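Local atomic coordinates of putative P450-like enzyme (Streptomyces himastatinicus ATCC 53653, PDB entry 5Z9J), a protein that binds heme b and probably acts as a cytochrome P450 monooxygenase in bacterial secondary metabolism. Residues A[268-280]-A[325-337]. Residues are numbered along the deposited sequence; the frame is centred on the assembly and turned at random.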
loop_
_atom_site.group_PDB
_atom_site.type_symbol
_atom_site.label_atom_id
_atom_site.label_comp_id
_atom_site.label_asym_id
_atom_site.label_seq_id
_atom_site.Cartn_x
_atom_site.Cartn_y
_atom_site.Cartn_z
ATOM N N SER A 268 3.430 -0.618 -25.218
ATOM C CA SER A 268 2.356 0.265 -24.802
ATOM C C SER A 268 1.444 -0.471 -23.792
ATOM O O SER A 268 0.541 0.124 -23.204
ATOM C CB SER A 268 1.555 0.742 -26.009
ATOM O OG SER A 268 0.746 -0.312 -26.510
ATOM N N LEU A 269 1.678 -1.772 -23.599
ATOM C CA LEU A 269 0.862 -2.555 -22.648
ATOM C C LEU A 269 1.266 -2.432 -21.187
ATOM O O LEU A 269 0.533 -2.896 -20.297
ATOM C CB LEU A 269 0.933 -4.012 -22.978
ATOM C CG LEU A 269 0.249 -4.398 -24.286
ATOM C CD1 LEU A 269 0.510 -5.860 -24.494
ATOM C CD2 LEU A 269 -1.238 -4.073 -24.243
ATOM N N VAL A 270 2.435 -1.840 -20.929
ATOM C CA VAL A 270 2.944 -1.817 -19.566
ATOM C C VAL A 270 1.974 -1.176 -18.534
ATOM O O VAL A 270 1.716 -1.783 -17.516
ATOM C CB VAL A 270 4.312 -1.113 -19.499
ATOM C CG1 VAL A 270 4.754 -1.043 -18.077
ATOM C CG2 VAL A 270 5.354 -1.895 -20.313
ATOM N N PRO A 271 1.396 0.016 -18.805
ATOM C CA PRO A 271 0.441 0.530 -17.811
ATOM C C PRO A 271 -0.732 -0.393 -17.530
ATOM O O PRO A 271 -1.106 -0.584 -16.362
ATOM C CB PRO A 271 -0.074 1.830 -18.445
ATOM C CG PRO A 271 1.019 2.274 -19.337
ATOM C CD PRO A 271 1.676 1.014 -19.854
ATOM N N ALA A 272 -1.303 -0.979 -18.579
ATOM C CA ALA A 272 -2.409 -1.904 -18.368
ATOM C C ALA A 272 -1.929 -3.185 -17.657
ATOM O O ALA A 272 -2.701 -3.861 -16.947
ATOM C CB ALA A 272 -3.071 -2.238 -19.703
ATOM N N LEU A 273 -0.665 -3.549 -17.883
ATOM C CA LEU A 273 -0.046 -4.678 -17.176
ATOM C C LEU A 273 0.029 -4.425 -15.671
ATOM O O LEU A 273 -0.275 -5.285 -14.838
ATOM C CB LEU A 273 1.361 -4.933 -17.762
ATOM C CG LEU A 273 2.359 -5.782 -16.979
ATOM C CD1 LEU A 273 1.912 -7.239 -16.746
ATOM C CD2 LEU A 273 3.706 -5.751 -17.665
ATOM N N LEU A 274 0.468 -3.230 -15.318
ATOM C CA LEU A 274 0.520 -2.858 -13.903
ATOM C C LEU A 274 -0.868 -2.859 -13.226
ATOM O O LEU A 274 -1.031 -3.331 -12.095
ATOM C CB LEU A 274 1.128 -1.478 -13.782
ATOM C CG LEU A 274 2.598 -1.503 -14.212
ATOM C CD1 LEU A 274 3.205 -0.098 -14.303
ATOM C CD2 LEU A 274 3.241 -2.277 -13.111
ATOM N N GLU A 275 -1.861 -2.344 -13.927
ATOM C CA GLU A 275 -3.213 -2.331 -13.365
ATOM C C GLU A 275 -3.696 -3.754 -13.161
ATOM O O GLU A 275 -4.334 -4.044 -12.161
ATOM C CB GLU A 275 -4.193 -1.603 -14.278
ATOM C CG GLU A 275 -3.963 -0.131 -14.514
ATOM C CD GLU A 275 -3.994 0.690 -13.246
ATOM O OE1 GLU A 275 -4.968 0.549 -12.473
ATOM O OE2 GLU A 275 -3.039 1.462 -13.010
ATOM N N GLU A 276 -3.374 -4.635 -14.114
ATOM C CA GLU A 276 -3.825 -6.034 -14.026
ATOM C C GLU A 276 -3.030 -6.763 -12.938
ATOM O O GLU A 276 -3.530 -7.668 -12.293
ATOM C CB GLU A 276 -3.703 -6.741 -15.381
ATOM C CG GLU A 276 -3.983 -8.232 -15.411
ATOM C CD GLU A 276 -5.477 -8.566 -15.248
ATOM O OE1 GLU A 276 -6.252 -7.753 -14.678
ATOM O OE2 GLU A 276 -5.890 -9.581 -15.841
ATOM N N SER A 277 -1.779 -6.335 -12.740
ATOM C CA SER A 277 -0.974 -6.867 -11.665
ATOM C C SER A 277 -1.678 -6.555 -10.329
ATOM O O SER A 277 -1.635 -7.337 -9.385
ATOM C CB SER A 277 0.461 -6.244 -11.674
ATOM O OG SER A 277 1.289 -7.025 -10.854
ATOM N N MET A 278 -2.195 -5.332 -10.222
ATOM C CA MET A 278 -2.935 -4.884 -9.038
ATOM C C MET A 278 -4.251 -5.651 -8.875
ATOM O O MET A 278 -4.644 -6.043 -7.795
ATOM C CB MET A 278 -3.159 -3.370 -9.106
ATOM C CG MET A 278 -1.839 -2.583 -8.652
ATOM S SD MET A 278 -2.203 -0.827 -8.501
ATOM C CE MET A 278 -2.265 -0.386 -10.183
ATOM N N ARG A 279 -4.910 -5.917 -9.978
ATOM C CA ARG A 279 -6.175 -6.634 -9.825
ATOM C C ARG A 279 -5.911 -8.033 -9.279
ATOM O O ARG A 279 -6.459 -8.407 -8.246
ATOM C CB ARG A 279 -6.905 -6.701 -11.157
ATOM C CG ARG A 279 -8.286 -7.315 -11.006
ATOM C CD ARG A 279 -8.799 -7.633 -12.383
ATOM N NE ARG A 279 -8.024 -8.622 -13.128
ATOM C CZ ARG A 279 -8.165 -9.947 -12.999
ATOM N NH1 ARG A 279 -9.028 -10.447 -12.106
ATOM N NH2 ARG A 279 -7.436 -10.768 -13.745
ATOM N N TYR A 280 -4.938 -8.701 -9.912
ATOM C CA TYR A 280 -4.652 -10.130 -9.761
ATOM C C TYR A 280 -3.897 -10.510 -8.491
ATOM O O TYR A 280 -4.103 -11.593 -7.919
ATOM C CB TYR A 280 -3.880 -10.607 -11.012
ATOM C CG TYR A 280 -3.522 -12.058 -11.047
ATOM C CD1 TYR A 280 -4.381 -12.978 -11.629
ATOM C CD2 TYR A 280 -2.323 -12.521 -10.487
ATOM C CE1 TYR A 280 -4.072 -14.308 -11.664
ATOM C CE2 TYR A 280 -1.998 -13.876 -10.533
ATOM C CZ TYR A 280 -2.894 -14.759 -11.133
ATOM O OH TYR A 280 -2.658 -16.101 -11.205
ATOM N N PRO A 325 -11.931 -14.022 -14.273
ATOM C CA PRO A 325 -11.193 -13.242 -13.296
ATOM C C PRO A 325 -9.909 -13.939 -12.869
ATOM O O PRO A 325 -9.031 -13.299 -12.312
ATOM C CB PRO A 325 -12.171 -13.141 -12.117
ATOM C CG PRO A 325 -12.932 -14.327 -12.175
ATOM C CD PRO A 325 -13.140 -14.613 -13.669
ATOM N N ASP A 326 -9.821 -15.247 -13.048
ATOM C CA ASP A 326 -8.601 -15.945 -12.628
ATOM C C ASP A 326 -7.552 -16.021 -13.754
ATOM O O ASP A 326 -6.492 -16.627 -13.604
ATOM C CB ASP A 326 -8.951 -17.336 -12.082
ATOM C CG ASP A 326 -9.690 -17.277 -10.745
ATOM O OD1 ASP A 326 -9.649 -16.204 -10.086
ATOM O OD2 ASP A 326 -10.275 -18.305 -10.325
ATOM N N VAL A 327 -7.847 -15.367 -14.871
ATOM C CA VAL A 327 -6.905 -15.296 -15.966
ATOM C C VAL A 327 -6.119 -13.989 -15.883
ATOM O O VAL A 327 -6.704 -12.926 -15.718
ATOM C CB VAL A 327 -7.573 -15.314 -17.301
ATOM C CG1 VAL A 327 -6.572 -15.034 -18.396
ATOM C CG2 VAL A 327 -8.278 -16.696 -17.545
ATOM N N PHE A 328 -4.808 -14.092 -16.032
ATOM C CA PHE A 328 -3.972 -12.882 -16.050
ATOM C C PHE A 328 -3.928 -12.298 -17.462
ATOM O O PHE A 328 -3.388 -12.919 -18.376
ATOM C CB PHE A 328 -2.579 -13.183 -15.595
ATOM C CG PHE A 328 -1.778 -11.918 -15.285
ATOM C CD1 PHE A 328 -1.730 -11.440 -14.004
ATOM C CD2 PHE A 328 -1.133 -11.214 -16.285
ATOM C CE1 PHE A 328 -1.000 -10.264 -13.681
ATOM C CE2 PHE A 328 -0.374 -10.032 -15.964
ATOM C CZ PHE A 328 -0.356 -9.571 -14.664
ATOM N N ASP A 329 -4.514 -11.123 -17.654
ATOM C CA ASP A 329 -4.559 -10.515 -18.999
ATOM C C ASP A 329 -3.821 -9.194 -18.991
ATOM O O ASP A 329 -4.381 -8.204 -18.553
ATOM C CB ASP A 329 -6.015 -10.320 -19.413
ATOM C CG ASP A 329 -6.172 -9.806 -20.812
ATOM O OD1 ASP A 329 -5.224 -9.208 -21.347
ATOM O OD2 ASP A 329 -7.251 -10.043 -21.418
ATOM N N ALA A 330 -2.605 -9.175 -19.539
ATOM C CA ALA A 330 -1.716 -7.993 -19.429
ATOM C C ALA A 330 -2.333 -6.758 -20.048
ATOM O O ALA A 330 -2.036 -5.639 -19.639
ATOM C CB ALA A 330 -0.362 -8.263 -20.075
ATOM N N GLY A 331 -3.271 -6.967 -20.965
ATOM C CA GLY A 331 -3.899 -5.850 -21.641
ATOM C C GLY A 331 -5.334 -5.670 -21.213
ATOM O O GLY A 331 -6.116 -5.041 -21.921
ATOM N N ARG A 332 -5.685 -6.256 -20.074
ATOM C CA ARG A 332 -7.078 -6.256 -19.650
ATOM C C ARG A 332 -7.701 -4.867 -19.620
ATOM O O ARG A 332 -7.154 -3.943 -19.010
ATOM C CB ARG A 332 -7.234 -6.884 -18.271
ATOM C CG ARG A 332 -8.724 -7.045 -17.912
ATOM C CD ARG A 332 -8.928 -7.624 -16.569
ATOM N NE ARG A 332 -8.458 -8.993 -16.441
ATOM C CZ ARG A 332 -9.242 -10.064 -16.618
ATOM N NH1 ARG A 332 -10.500 -9.903 -17.032
ATOM N NH2 ARG A 332 -8.753 -11.281 -16.440
ATOM N N SER A 333 -8.864 -4.759 -20.243
ATOM C CA SER A 333 -9.675 -3.542 -20.309
ATOM C C SER A 333 -11.118 -3.916 -20.557
ATOM O O SER A 333 -11.382 -4.772 -21.383
ATOM C CB SER A 333 -9.222 -2.588 -21.406
ATOM O OG SER A 333 -9.980 -1.387 -21.338
ATOM N N PRO A 334 -12.056 -3.307 -19.819
ATOM C CA PRO A 334 -11.758 -2.322 -18.779
ATOM C C PRO A 334 -11.241 -3.021 -17.530
ATOM O O PRO A 334 -11.379 -4.248 -17.441
ATOM C CB PRO A 334 -13.103 -1.656 -18.533
ATOM C CG PRO A 334 -14.107 -2.726 -18.861
ATOM C CD PRO A 334 -13.496 -3.579 -19.940
ATOM N N ASN A 335 -10.643 -2.276 -16.602
ATOM C CA ASN A 335 -10.134 -2.880 -15.387
ATOM C C ASN A 335 -10.308 -1.972 -14.196
ATOM O O ASN A 335 -9.334 -1.367 -13.698
ATOM C CB ASN A 335 -8.652 -3.237 -15.560
ATOM C CG ASN A 335 -8.128 -4.110 -14.440
ATOM O OD1 ASN A 335 -8.876 -4.524 -13.547
ATOM N ND2 ASN A 335 -6.830 -4.382 -14.473
ATOM N N ALA A 336 -11.533 -1.907 -13.698
ATOM C CA ALA A 336 -11.860 -0.996 -12.614
ATOM C C ALA A 336 -11.661 -1.713 -11.301
ATOM O O ALA A 336 -12.570 -1.831 -10.480
ATOM C CB ALA A 336 -13.288 -0.459 -12.770
ATOM N N HIS A 337 -10.435 -2.189 -11.093
ATOM C CA HIS A 337 -10.106 -2.985 -9.927
ATOM C C HIS A 337 -10.143 -2.096 -8.688
ATOM O O HIS A 337 -10.212 -0.857 -8.802
ATOM C CB HIS A 337 -8.748 -3.633 -10.107
ATOM C CG HIS A 337 -7.629 -2.628 -10.196
ATOM N ND1 HIS A 337 -7.162 -1.959 -9.093
ATOM C CD2 HIS A 337 -6.928 -2.145 -11.248
ATOM C CE1 HIS A 337 -6.190 -1.133 -9.453
ATOM N NE2 HIS A 337 -6.032 -1.228 -10.760
HETATM O O HOH W 1 -5.435 -3.473 -16.972
HETATM O O HOH W 2 -7.106 0.369 -14.210
#
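Glu276 and Arg332 meet in a salt bridge around which the polar part of this contact is built. Arg332 NE reaches Glu276 OE2 at 2.7 Å in a nearly straight bond (174°), coming from the syn side of the carboxylate. Glu276 OE2 also accepts from Asp329 N at 2.7 Å, through its anti lone pair, and takes a third bond from Arg279 NH2, which lies above the carboxylate plane. Arg279, one helical turn on, grips Glu276 side-on, its NE going to OE1, while Arg279 NH1 bonds Pro325 O in the carbonyl plane at 2.9 Å. Its guanidinium is thus tied to helix and loop at once. A bend at chi2 (72°) turns the Glu276 carboxylate toward this cluster, where the two guanidinium groups share one anion.

Glu276 and Arg279 fit the ExxR motif of the P450 K helix, and Arg332, from the meander before the heme-binding loop, completes the Glu-Arg-Arg triad characteristic of the fold.

A second polar pair joins His337 NE2 to Glu275 OE1 (2.7 Å); Glu275 OE2 forms a salt bridge with Arg354. One water joins Ala272 O, Arg332 O and Asn335 ND2; a second links Glu275 OE1 to Asn335 O.

Apolar contacts centre on Phe328. Glu276 CG sits over the middle of the Phe328 ring, 3.9 Å from its centroid, in a CH-pi contact. One ring edge points into the face of Tyr280 in a T-shaped pair, planes 81° apart, while Leu273 CD1 meets the rim at Phe328 CE2. Met278 CB makes another CH-pi contact, offset toward the rim of the His337 ring, and the Met278 side chain comes to about 4 Å from the heme.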